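Local coordinates for hypothetical protein CG14615-PA (Drosophila melanogaster, PDB 1SQH) that is of unknown function but belongs to an acetyltransferase-like family and may transfer acyl groups to glycine, at residues Tyr40-Arg43 / Lys44-Gln48; Met256-Glu259 / Ile260-Glu264; Ile226-Asn229 / Asp230-Leu234. All coordinates share one frame; numbering follows the deposited sequence.

Interaction 1. Residues Tyr40-Arg43 / Lys44-Gln48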
loop_
_atom_site.group_PDB
_atom_site.type_symbol
_atom_site.label_atom_id
_atom_site.label_comp_id
_atom_site.label_asym_id
_atom_site.label_seq_id
_atom_site.Cartn_x
_atom_site.Cartn_y
_atom_site.Cartn_z
ATOM N N TYR A 40 9.613 3.151 -4.417
ATOM C CA TYR A 40 9.820 4.554 -4.107
ATOM C C TYR A 40 9.382 4.834 -2.661
ATOM O O TYR A 40 10.110 5.452 -1.874
ATOM C CB TYR A 40 8.996 5.413 -5.061
ATOM C CG TYR A 40 8.867 6.836 -4.600
ATOM C CD1 TYR A 40 9.847 7.775 -4.900
ATOM C CD2 TYR A 40 7.777 7.237 -3.831
ATOM C CE1 TYR A 40 9.743 9.091 -4.448
ATOM C CE2 TYR A 40 7.666 8.539 -3.370
ATOM C CZ TYR A 40 8.649 9.465 -3.686
ATOM O OH TYR A 40 8.504 10.773 -3.265
ATOM N N ASN A 41 8.187 4.370 -2.315
ATOM C CA ASN A 41 7.671 4.602 -0.981
ATOM C C ASN A 41 8.541 4.012 0.124
ATOM O O ASN A 41 8.883 4.713 1.093
ATOM C CB ASN A 41 6.255 4.046 -0.854
ATOM C CG ASN A 41 5.671 4.281 0.517
ATOM O OD1 ASN A 41 5.252 5.383 0.850
ATOM N ND2 ASN A 41 5.667 3.241 1.333
ATOM N N GLN A 42 8.905 2.736 -0.016
ATOM C CA GLN A 42 9.714 2.085 1.006
ATOM C C GLN A 42 11.024 2.818 1.247
ATOM O O GLN A 42 11.378 3.108 2.390
ATOM C CB GLN A 42 10.009 0.637 0.631
ATOM C CG GLN A 42 10.696 -0.135 1.764
ATOM C CD GLN A 42 9.893 -0.065 3.057
ATOM O OE1 GLN A 42 8.789 -0.601 3.137
ATOM N NE2 GLN A 42 10.435 0.614 4.065
ATOM N N ARG A 43 11.746 3.122 0.175
ATOM C CA ARG A 43 13.008 3.826 0.321
ATOM C C ARG A 43 12.798 5.211 0.937
ATOM O O ARG A 43 13.676 5.711 1.646
ATOM C CB ARG A 43 13.720 3.924 -1.028
ATOM C CG ARG A 43 14.206 2.566 -1.513
ATOM C CD ARG A 43 15.162 1.928 -0.501
ATOM N NE ARG A 43 16.495 2.531 -0.552
ATOM C CZ ARG A 43 17.359 2.532 0.462
ATOM N NH1 ARG A 43 17.029 1.968 1.621
ATOM N NH2 ARG A 43 18.556 3.083 0.310
ATOM N N LYS A 44 11.647 5.833 0.679
ATOM C CA LYS A 44 11.374 7.136 1.272
ATOM C C LYS A 44 11.324 6.960 2.787
ATOM O O LYS A 44 11.948 7.730 3.535
ATOM C CB LYS A 44 10.040 7.697 0.787
ATOM C CG LYS A 44 9.677 9.036 1.445
ATOM C CD LYS A 44 8.405 9.652 0.865
ATOM C CE LYS A 44 7.187 8.791 1.141
ATOM N NZ LYS A 44 5.944 9.457 0.669
ATOM N N TRP A 45 10.584 5.937 3.232
ATOM C CA TRP A 45 10.461 5.645 4.657
ATOM C C TRP A 45 11.817 5.262 5.250
ATOM O O TRP A 45 12.171 5.714 6.347
ATOM C CB TRP A 45 9.472 4.497 4.908
ATOM C CG TRP A 45 8.019 4.883 4.813
ATOM C CD1 TRP A 45 7.488 6.142 4.900
ATOM C CD2 TRP A 45 6.908 3.988 4.664
ATOM N NE1 TRP A 45 6.117 6.083 4.815
ATOM C CE2 TRP A 45 5.734 4.776 4.670
ATOM C CE3 TRP A 45 6.792 2.593 4.533
ATOM C CZ2 TRP A 45 4.455 4.215 4.547
ATOM C CZ3 TRP A 45 5.520 2.036 4.412
ATOM C CH2 TRP A 45 4.368 2.850 4.420
ATOM N N ASP A 46 12.560 4.417 4.533
ATOM C CA ASP A 46 13.878 3.976 4.989
ATOM C C ASP A 46 14.713 5.201 5.358
ATOM O O ASP A 46 15.321 5.254 6.424
ATOM C CB ASP A 46 14.612 3.187 3.890
ATOM C CG ASP A 46 14.069 1.765 3.701
ATOM O OD1 ASP A 46 13.273 1.295 4.538
ATOM O OD2 ASP A 46 14.465 1.104 2.711
ATOM N N ARG A 47 14.740 6.180 4.464
ATOM C CA ARG A 47 15.496 7.408 4.688
ATOM C C ARG A 47 15.038 8.120 5.968
ATOM O O ARG A 47 15.854 8.450 6.830
ATOM C CB ARG A 47 15.312 8.344 3.498
ATOM C CG ARG A 47 16.228 9.552 3.479
ATOM C CD ARG A 47 17.592 9.181 2.930
ATOM N NE ARG A 47 18.409 10.363 2.676
ATOM C CZ ARG A 47 19.643 10.324 2.187
ATOM N NH1 ARG A 47 20.315 11.452 1.987
ATOM N NH2 ARG A 47 20.205 9.155 1.897
ATOM N N GLN A 48 13.728 8.344 6.089
ATOM C CA GLN A 48 13.163 9.027 7.255
ATOM C C GLN A 48 13.447 8.294 8.569
ATOM O O GLN A 48 14.016 8.862 9.497
ATOM C CB GLN A 48 11.650 9.176 7.098
ATOM C CG GLN A 48 11.180 9.832 5.810
ATOM C CD GLN A 48 9.666 9.777 5.671
ATOM O OE1 GLN A 48 8.934 10.285 6.523
ATOM N NE2 GLN A 48 9.191 9.150 4.600
HETATM O O HOH W 1 4.146 7.751 1.725
#
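One face of the Trp45 indole carries the side-chain amide of Asn41, whose ND2 sits 3.3 Å from CZ3, while Gln42 OE1 comes in at the ring's edge near CE3. These are i to i+3 and i to i+4 side-chain contacts along helix 34-51. The Asn41 amide is steeply tilted against the indole, at 75°, with its nitrogen set toward the ring's rim. The Trp45 indole is further fixed from outside by the bond from NE1 to Asn209. Another side of the helix is ionic. The Arg43 guanidinium meets Asp46 at its edge, where NH1 forms a salt bridge with OD2 (2.9 Å), reached on the anti side of the carboxylate. The other oxygen, Asp46 OD1, accepts from Gln42 NE2 at 3.0 Å, a donor standing well above the carboxylate plane, so the two oxygens are gripped by different residues. Gln42 also donates to Leu64 O and takes a bond from Lys66, and Arg43 NE pairs with Asp19. Lys44, bent at chi3 (64°), slants past Asn41; its NZ forms a salt bridge with Glu264, and Ser232 OG bonds both NZ and Asn41 OD1. Lys44 NZ also donates to a water 2.7 Å away that lies 2.8 Å from Asn41 OD1.

Interaction 2. Residues Met256-Glu259 / Ile260-Glu264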
loop_
_atom_site.group_PDB
_atom_site.type_symbol
_atom_site.label_atom_id
_atom_site.label_comp_id
_atom_site.label_asym_id
_atom_site.label_seq_id
_atom_site.Cartn_x
_atom_site.Cartn_y
_atom_site.Cartn_z
HETATM N N MSE A 256 -5.877 15.740 0.340
HETATM C CA MSE A 256 -4.711 14.874 0.462
HETATM C C MSE A 256 -3.928 14.784 -0.864
HETATM O O MSE A 256 -2.697 14.807 -0.860
HETATM C CB MSE A 256 -5.130 13.476 0.913
HETATM C CG MSE A 256 -3.962 12.576 1.241
HETATM SE SE MSE A 256 -3.161 13.041 2.955
HETATM C CE MSE A 256 -1.879 14.325 2.318
ATOM N N SER A 257 -4.637 14.680 -1.992
ATOM C CA SER A 257 -3.978 14.591 -3.303
ATOM C C SER A 257 -3.090 15.820 -3.529
ATOM O O SER A 257 -1.918 15.704 -3.927
ATOM C CB SER A 257 -5.017 14.483 -4.426
ATOM O OG SER A 257 -5.735 13.260 -4.355
ATOM N N ARG A 258 -3.658 16.996 -3.273
ATOM C CA ARG A 258 -2.923 18.248 -3.413
ATOM C C ARG A 258 -1.740 18.295 -2.453
ATOM O O ARG A 258 -0.616 18.553 -2.869
ATOM C CB ARG A 258 -3.829 19.437 -3.109
ATOM C CG ARG A 258 -4.625 19.943 -4.280
ATOM C CD ARG A 258 -3.964 21.164 -4.896
ATOM N NE ARG A 258 -3.679 22.204 -3.908
ATOM C CZ ARG A 258 -3.763 23.505 -4.160
ATOM N NH1 ARG A 258 -4.138 23.926 -5.362
ATOM N NH2 ARG A 258 -3.433 24.384 -3.227
ATOM N N GLU A 259 -1.998 18.037 -1.172
ATOM C CA GLU A 259 -0.938 18.096 -0.169
ATOM C C GLU A 259 0.233 17.191 -0.502
ATOM O O GLU A 259 1.387 17.605 -0.392
ATOM C CB GLU A 259 -1.462 17.758 1.240
ATOM C CG GLU A 259 -0.367 17.838 2.321
ATOM C CD GLU A 259 -0.877 17.646 3.753
ATOM O OE1 GLU A 259 -0.046 17.366 4.641
ATOM O OE2 GLU A 259 -2.094 17.783 4.005
ATOM N N ILE A 260 -0.050 15.960 -0.914
ATOM C CA ILE A 260 1.029 15.044 -1.238
ATOM C C ILE A 260 1.814 15.534 -2.443
ATOM O O ILE A 260 3.032 15.572 -2.418
ATOM C CB ILE A 260 0.511 13.608 -1.539
ATOM C CG1 ILE A 260 -0.061 12.974 -0.264
ATOM C CG2 ILE A 260 1.664 12.750 -2.100
ATOM C CD1 ILE A 260 -0.612 11.567 -0.467
ATOM N N ALA A 261 1.108 15.905 -3.499
ATOM C CA ALA A 261 1.760 16.363 -4.725
ATOM C C ALA A 261 2.613 17.611 -4.540
ATOM O O ALA A 261 3.613 17.793 -5.230
ATOM C CB ALA A 261 0.712 16.606 -5.815
ATOM N N ARG A 262 2.238 18.467 -3.603
ATOM C CA ARG A 262 3.017 19.677 -3.415
ATOM C C ARG A 262 4.154 19.489 -2.423
ATOM O O ARG A 262 5.013 20.352 -2.284
ATOM C CB ARG A 262 2.106 20.823 -2.986
ATOM C CG ARG A 262 1.050 21.130 -4.023
ATOM C CD ARG A 262 0.745 22.602 -4.047
ATOM N NE ARG A 262 -0.192 22.962 -5.109
ATOM C CZ ARG A 262 -0.534 24.216 -5.390
ATOM N NH1 ARG A 262 -0.015 25.219 -4.687
ATOM N NH2 ARG A 262 -1.392 24.470 -6.367
ATOM N N GLY A 263 4.157 18.349 -1.744
ATOM C CA GLY A 263 5.204 18.074 -0.783
ATOM C C GLY A 263 6.230 17.127 -1.370
ATOM O O GLY A 263 7.349 17.029 -0.874
ATOM N N GLU A 264 5.860 16.413 -2.426
ATOM C CA GLU A 264 6.800 15.492 -3.040
ATOM C C GLU A 264 6.374 15.223 -4.468
ATOM O O GLU A 264 5.197 15.387 -4.827
ATOM C CB GLU A 264 6.885 14.177 -2.235
ATOM C CG GLU A 264 5.673 13.242 -2.374
ATOM C CD GLU A 264 5.638 12.139 -1.310
ATOM O OE1 GLU A 264 4.889 12.279 -0.317
ATOM O OE2 GLU A 264 6.366 11.136 -1.467
#
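Arg262 runs alongside Arg258 on the last turns of helix 248-263, an i to i+4 pair of stacked guanidinium groups. Its CB rests near the Arg258 carbonyl oxygen, and CG comes closer still, 3.3 Å from Arg258 O, just beside the helical bond from Arg262 N to the same oxygen. Farther out, NE lies over the Arg258 guanidinium, 3.7 Å from CZ, and donates to Phe163 O. The two CZ atoms then face each other, the planes 23° apart and the group centres 3.5 Å apart, before the tip brings Arg262 NH2 to 3.0 Å from Arg258 NH1. Two like charges so close would probably repel, but Arg258 NH1 is tied to Ala165 O and Arg262 also makes a cation-pi contact with Phe163. With a leucine at Arg258, the guanidinium of Arg262 would probably lose the flat group it lies on, and Ala165 O would be left without this N-H donor. A different side of the helix is apolar, facing Leu234 and Ile226. Selenomethionine Met256, its CG anti to the backbone N (chi1 -172°), folds back through bends at chi2 and chi3, and its CE presses on Ile260 CG1 at a tight 3.4 Å.

Interaction 3. Residues Ile226-Asn229 / Asp230-Leu234; sequences IFQN and DFSGL
Gln228 and Leu234 face each other as an antiparallel non-hydrogen-bonded pair, CA to CA 4.9 Å, and the chain between them forms the hairpin loop that joins strands 222-228 and 234-239. Past this pair the loop is closed by Asn229 N donating to Gly233 O, and Ser232 N donates to Asn229 O across a beta turn; Ser232 itself takes a left-handed conformation (phi 64°) to bring the chain back. Gly233 O also receives a CA-H...O contact from Gln228 CA. Asn229 is the side chain that holds the loop from within. Its CG stands between the backbone N and the carbonyl carbon (chi1 71°), which turns the amide inward over the turn. Its OD1 accepts from Phe231 N at 2.9 Å, making an Asx turn, and from Gly233 N at 2.7 Å; the two donors arrive from opposite faces of the amide plane, the Phe231 one from high above it. Two bonds on one oxygen should hold the amide against rotation. Asp230 N, by contrast, is buried without a partner. Outside the loop, Asn209 ND2 donates to Asn229 O, Ser232 OG bonds to Asn41 and Lys44, and the Phe231 ring meets Trp271 edge-to-face. Both strands belong to the antiparallel sheet of strands 174-177, 211-216, 222-228 and 234-239, consistent with a GNAT-like fold. An apolar contact lies at the strand end, where Ile226 and Leu234 cross at a slant, Ile226 CD1 touching Leu234 CG at 3.7 Å.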
loop_
_atom_site.group_PDB
_atom_site.type_symbol
_atom_site.label_atom_id
_atom_site.label_comp_id
_atom_site.label_asym_id
_atom_site.label_seq_id
_atom_site.Cartn_x
_atom_site.Cartn_y
_atom_site.Cartn_z
ATOM N N ILE A 226 -8.391 10.571 6.248
ATOM C CA ILE A 226 -7.747 10.032 5.061
ATOM C C ILE A 226 -6.249 9.949 5.372
ATOM O O ILE A 226 -5.700 10.807 6.066
ATOM C CB ILE A 226 -8.039 10.948 3.832
ATOM C CG1 ILE A 226 -7.841 10.177 2.523
ATOM C CG2 ILE A 226 -7.144 12.179 3.865
ATOM C CD1 ILE A 226 -6.416 10.063 2.102
ATOM N N PHE A 227 -5.596 8.902 4.880
ATOM C CA PHE A 227 -4.167 8.697 5.132
ATOM C C PHE A 227 -3.355 8.678 3.852
ATOM O O PHE A 227 -3.910 8.557 2.756
ATOM C CB PHE A 227 -3.912 7.328 5.769
ATOM C CG PHE A 227 -4.189 7.254 7.227
ATOM C CD1 PHE A 227 -5.487 7.068 7.698
ATOM C CD2 PHE A 227 -3.133 7.305 8.140
ATOM C CE1 PHE A 227 -5.732 6.928 9.063
ATOM C CE2 PHE A 227 -3.361 7.169 9.510
ATOM C CZ PHE A 227 -4.661 6.977 9.975
ATOM N N GLN A 228 -2.034 8.788 4.000
ATOM C CA GLN A 228 -1.145 8.639 2.858
ATOM C C GLN A 228 -0.887 7.141 3.020
ATOM O O GLN A 228 -0.804 6.667 4.149
ATOM C CB GLN A 228 0.168 9.400 3.042
ATOM C CG GLN A 228 1.078 9.279 1.815
ATOM C CD GLN A 228 2.258 10.229 1.856
ATOM O OE1 GLN A 228 2.845 10.548 0.820
ATOM N NE2 GLN A 228 2.616 10.679 3.047
ATOM N N ASN A 229 -0.758 6.388 1.933
ATOM C CA ASN A 229 -0.567 4.945 2.085
ATOM C C ASN A 229 0.833 4.412 1.795
ATOM O O ASN A 229 1.784 5.184 1.643
ATOM C CB ASN A 229 -1.606 4.194 1.238
ATOM C CG ASN A 229 -1.342 4.294 -0.245
ATOM O OD1 ASN A 229 -0.406 4.962 -0.687
ATOM N ND2 ASN A 229 -2.169 3.618 -1.031
ATOM N N ASP A 230 0.961 3.087 1.723
ATOM C CA ASP A 230 2.260 2.480 1.479
ATOM C C ASP A 230 2.724 2.549 0.021
ATOM O O ASP A 230 3.685 1.883 -0.375
ATOM C CB ASP A 230 2.295 1.034 2.010
ATOM C CG ASP A 230 1.049 0.221 1.639
ATOM O OD1 ASP A 230 0.074 0.784 1.092
ATOM O OD2 ASP A 230 1.050 -1.003 1.912
ATOM N N PHE A 231 2.035 3.370 -0.765
ATOM C CA PHE A 231 2.388 3.597 -2.161
ATOM C C PHE A 231 2.512 5.116 -2.325
ATOM O O PHE A 231 2.560 5.636 -3.445
ATOM C CB PHE A 231 1.306 3.066 -3.116
ATOM C CG PHE A 231 1.308 1.568 -3.267
ATOM C CD1 PHE A 231 0.594 0.763 -2.381
ATOM C CD2 PHE A 231 2.040 0.963 -4.294
ATOM C CE1 PHE A 231 0.606 -0.635 -2.508
ATOM C CE2 PHE A 231 2.070 -0.428 -4.437
ATOM C CZ PHE A 231 1.346 -1.235 -3.541
ATOM N N SER A 232 2.561 5.805 -1.183
ATOM C CA SER A 232 2.672 7.265 -1.115
ATOM C C SER A 232 1.459 7.951 -1.707
ATOM O O SER A 232 1.472 9.161 -1.955
ATOM C CB SER A 232 3.937 7.752 -1.825
ATOM O OG SER A 232 5.088 7.315 -1.129
ATOM N N GLY A 233 0.408 7.162 -1.925
ATOM C CA GLY A 233 -0.834 7.674 -2.472
ATOM C C GLY A 233 -1.886 7.796 -1.385
ATOM O O GLY A 233 -1.556 7.954 -0.212
ATOM N N LEU A 234 -3.156 7.702 -1.766
ATOM C CA LEU A 234 -4.261 7.823 -0.812
ATOM C C LEU A 234 -4.723 6.483 -0.280
ATOM O O LEU A 234 -4.712 5.488 -1.001
ATOM C CB LEU A 234 -5.468 8.512 -1.462
ATOM C CG LEU A 234 -5.611 10.036 -1.513
ATOM C CD1 LEU A 234 -4.294 10.695 -1.863
ATOM C CD2 LEU A 234 -6.698 10.390 -2.531
#

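Along the chain the order is interaction 1, interaction 3, then interaction 2. Interaction 1 lies on helix 34-51, in the N-terminal part of the chain; the other two lie in the FR47-like part, as a hairpin loop and the end of helix 248-263 packed against the hairpin's strands. Centres are about 16 Å apart between interactions 1 and 2, about 13 Å between 1 and 3, and about 11 Å between 2 and 3. The hairpin loop reaches across to helix 34-51, and Glu264, at the C-terminal side of helix 248-263, meets Tyr40 and Lys44 there. The three contacts probably meet where the N-terminal and FR47-like parts join, consistent with polar side chains helping to hold them together.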